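Local coordinates for protein antibiotic biosynthesis monooxygenase (Rhodospirillum rubrum, PDB 4HL9) that probably acts as a monooxygenase of the antibiotic biosynthesis type, folding as a small alpha-beta subunit that pairs with a second copy, at residues Y44-L47 against V48-R52. Residues are numbered along the deposited sequence; the frame is centred on the assembly and turned at random.
Sequences YREL and VEKTR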
ATOM      1  N   TYR A  44     -16.814  -6.827   1.850  1.00 18.62           N
ATOM      2  CA  TYR A  44     -15.354  -6.922   1.780  1.00 18.95           C
ATOM      3  C   TYR A  44     -14.865  -8.358   2.050  1.00 19.96           C
ATOM      4  O   TYR A  44     -13.974  -8.843   1.354  1.00 19.74           O
ATOM      5  CB  TYR A  44     -14.704  -5.952   2.777  1.00 17.32           C
ATOM      6  CG  TYR A  44     -14.556  -4.509   2.320  1.00 17.73           C
ATOM      7  CD1 TYR A  44     -13.820  -4.174   1.193  1.00 15.62           C
ATOM      8  CD2 TYR A  44     -15.102  -3.464   3.076  1.00 17.62           C
ATOM      9  CE1 TYR A  44     -13.665  -2.832   0.808  1.00 18.81           C
ATOM     10  CE2 TYR A  44     -14.961  -2.148   2.698  1.00 18.47           C
ATOM     11  CZ  TYR A  44     -14.243  -1.828   1.583  1.00 16.79           C
ATOM     12  OH  TYR A  44     -14.124  -0.519   1.233  1.00 16.62           O
ATOM     13  N   ARG A  45     -15.438  -9.030   3.051  1.00 20.47           N
ATOM     14  CA  ARG A  45     -15.026 -10.403   3.368  1.00 22.46           C
ATOM     15  C   ARG A  45     -15.252 -11.379   2.192  1.00 22.39           C
ATOM     16  O   ARG A  45     -14.367 -12.177   1.850  1.00 21.89           O
ATOM     17  CB  ARG A  45     -15.719 -10.918   4.637  1.00 23.33           C
ATOM     18  CG  ARG A  45     -15.357 -10.178   5.927  1.00 27.46           C
ATOM     19  CD  ARG A  45     -15.960 -10.907   7.123  1.00 35.28           C
ATOM     20  NE  ARG A  45     -16.667 -10.016   8.046  1.00 40.96           N
ATOM     21  CZ  ARG A  45     -16.080  -9.168   8.891  1.00 42.96           C
ATOM     22  NH1 ARG A  45     -14.754  -9.056   8.942  1.00 44.46           N
ATOM     23  NH2 ARG A  45     -16.828  -8.413   9.686  1.00 44.88           N
ATOM     24  N   GLU A  46     -16.418 -11.283   1.555  1.00 22.34           N
ATOM     25  CA  GLU A  46     -16.701 -12.088   0.354  1.00 22.35           C
ATOM     26  C   GLU A  46     -15.788 -11.699  -0.816  1.00 21.16           C
ATOM     27  O   GLU A  46     -15.286 -12.567  -1.515  1.00 21.25           O
ATOM     28  CB  GLU A  46     -18.178 -11.992  -0.072  1.00 22.56           C
ATOM     29  CG  GLU A  46     -18.537 -12.927  -1.256  1.00 25.05           C
ATOM     30  CD  GLU A  46     -19.979 -12.786  -1.747  1.00 28.87           C
ATOM     31  OE1 GLU A  46     -20.788 -12.082  -1.101  1.00 26.56           O
ATOM     32  OE2 GLU A  46     -20.300 -13.387  -2.793  1.00 31.48           O
ATOM     33  N   LEU A  47     -15.589 -10.402  -1.038  1.00 20.77           N
ATOM     34  CA  LEU A  47     -14.678  -9.933  -2.094  1.00 19.25           C
ATOM     35  C   LEU A  47     -13.274 -10.560  -1.931  1.00 19.22           C
ATOM     36  O   LEU A  47     -12.695 -11.098  -2.884  1.00 18.15           O
ATOM     37  CB  LEU A  47     -14.657  -8.386  -2.156  1.00 19.63           C
ATOM     38  CG  LEU A  47     -13.813  -7.718  -3.243  1.00 18.88           C
ATOM     39  CD1 LEU A  47     -14.251  -8.186  -4.654  1.00 21.00           C
ATOM     40  CD2 LEU A  47     -13.788  -6.175  -3.126  1.00 18.39           C
ATOM     41  N   VAL A  48     -12.760 -10.538  -0.708  1.00 18.90           N
ATOM     42  CA  VAL A  48     -11.437 -11.102  -0.416  1.00 20.51           C
ATOM     43  C   VAL A  48     -11.415 -12.613  -0.676  1.00 21.50           C
ATOM     44  O   VAL A  48     -10.539 -13.120  -1.408  1.00 21.41           O
ATOM     45  CB  VAL A  48     -10.986 -10.741   1.008  1.00 19.71           C
ATOM     46  CG1 VAL A  48      -9.774 -11.566   1.444  1.00 21.04           C
ATOM     47  CG2 VAL A  48     -10.668  -9.256   1.087  1.00 19.70           C
ATOM     48  N   GLU A  49     -12.405 -13.318  -0.134  1.00 22.09           N
ATOM     49  CA  GLU A  49     -12.486 -14.769  -0.304  1.00 24.63           C
ATOM     50  C   GLU A  49     -12.570 -15.202  -1.782  1.00 24.34           C
ATOM     51  O   GLU A  49     -11.827 -16.087  -2.208  1.00 24.86           O
ATOM     52  CB  GLU A  49     -13.646 -15.329   0.523  1.00 25.11           C
ATOM     53  CG  GLU A  49     -14.179 -16.682   0.066  1.00 30.71           C
ATOM     54  CD  GLU A  49     -15.468 -17.030   0.780  1.00 35.86           C
ATOM     55  OE1 GLU A  49     -16.551 -16.768   0.200  1.00 39.34           O
ATOM     56  OE2 GLU A  49     -15.394 -17.527   1.923  1.00 36.94           O
ATOM     57  N   LYS A  50     -13.430 -14.548  -2.559  1.00 24.08           N
ATOM     58  CA  LYS A  50     -13.621 -14.898  -3.974  1.00 24.05           C
ATOM     59  C   LYS A  50     -12.442 -14.477  -4.834  1.00 23.57           C
ATOM     60  O   LYS A  50     -12.076 -15.183  -5.796  1.00 22.89           O
ATOM     61  CB  LYS A  50     -14.900 -14.258  -4.553  1.00 23.80           C
ATOM     62  CG  LYS A  50     -16.251 -14.828  -4.104  1.00 26.64           C
ATOM     63  CD  LYS A  50     -16.427 -16.299  -4.434  1.00 30.49           C
ATOM     64  CE  LYS A  50     -17.913 -16.737  -4.377  1.00 30.74           C
ATOM     65  NZ  LYS A  50     -18.685 -16.172  -3.231  1.00 30.88           N
ATOM     66  N   THR A  51     -11.860 -13.318  -4.517  1.00 22.10           N
ATOM     67  CA  THR A  51     -10.709 -12.839  -5.278  1.00 21.52           C
ATOM     68  C   THR A  51      -9.526 -13.790  -5.113  1.00 21.76           C
ATOM     69  O   THR A  51      -8.851 -14.100  -6.094  1.00 20.34           O
ATOM     70  CB  THR A  51     -10.297 -11.394  -4.948  1.00 21.24           C
ATOM     71  OG1 THR A  51     -11.358 -10.495  -5.284  1.00 21.09           O
ATOM     72  CG2 THR A  51      -9.061 -10.986  -5.765  1.00 22.22           C
ATOM     73  N   ARG A  52      -9.292 -14.251  -3.882  1.00 22.58           N
ATOM     74  CA  ARG A  52      -8.184 -15.178  -3.603  1.00 24.13           C
ATOM     75  C   ARG A  52      -8.339 -16.518  -4.333  1.00 24.77           C
ATOM     76  O   ARG A  52      -7.356 -17.226  -4.561  1.00 25.50           O
ATOM     77  CB  ARG A  52      -8.059 -15.427  -2.105  1.00 23.75           C
ATOM     78  CG  ARG A  52      -7.441 -14.262  -1.341  1.00 23.32           C
ATOM     79  CD  ARG A  52      -7.557 -14.521   0.151  1.00 24.71           C
ATOM     80  NE  ARG A  52      -6.828 -13.528   0.936  1.00 22.97           N
ATOM     81  CZ  ARG A  52      -6.942 -13.411   2.259  1.00 23.49           C
ATOM     82  NH1 ARG A  52      -7.762 -14.208   2.928  1.00 22.33           N
ATOM     83  NH2 ARG A  52      -6.251 -12.493   2.905  1.00 21.87           N
TER
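Thr51 holds Leu47 O twice, through its hydroxyl and through its backbone N. The OG1 bond to Leu47 O is 2.8 Å long, and the donor stands above the carbonyl plane. Thr51 N reaches the same oxygen at 2.9 Å from the opposite face. The hydroxyl can turn back to this carbonyl because OG1 lies beside the backbone N of its own residue (chi1 -63°). Glu46 and Lys50, also one turn apart, form a salt bridge. Its bond from Lys50 NZ to Glu46 OE2 is weak, at 3.2 Å. The lysine bends at chi2 and chi4 to bring NZ round to the extended glutamate. The stronger partner of Glu46 OE2 is Arg95 of helix 91-101, in a second salt bridge, which would probably help keep the carboxylate charged.

Both segments belong to helix 37-52, which packs on the antiparallel sheet of this ferredoxin-like alpha-beta fold. Lys50 N bonds to Glu46 O at 2.9 Å. Val48 N to Tyr44 O and Glu49 N to Arg45 O continue the same i to i+4 pattern.

Leu47 and Thr51 point the same way from the helix, and Leu47 CD1 lies 3.8 Å from Thr51 OG1. Both side chains touch Tyr60 of strand 59-65. Val48 CG2 rests 3.3 Å from Tyr44 O. Val48 CG1 sits over the centre of one face of the Arg52 guanidinium, 3.4 Å above its plane. That guanidinium is salt-bridged to Asp61. The buried ring of Tyr44 meets that of Phe72, and its OH is hydrogen-bonded to Asp30 of strand 24-32.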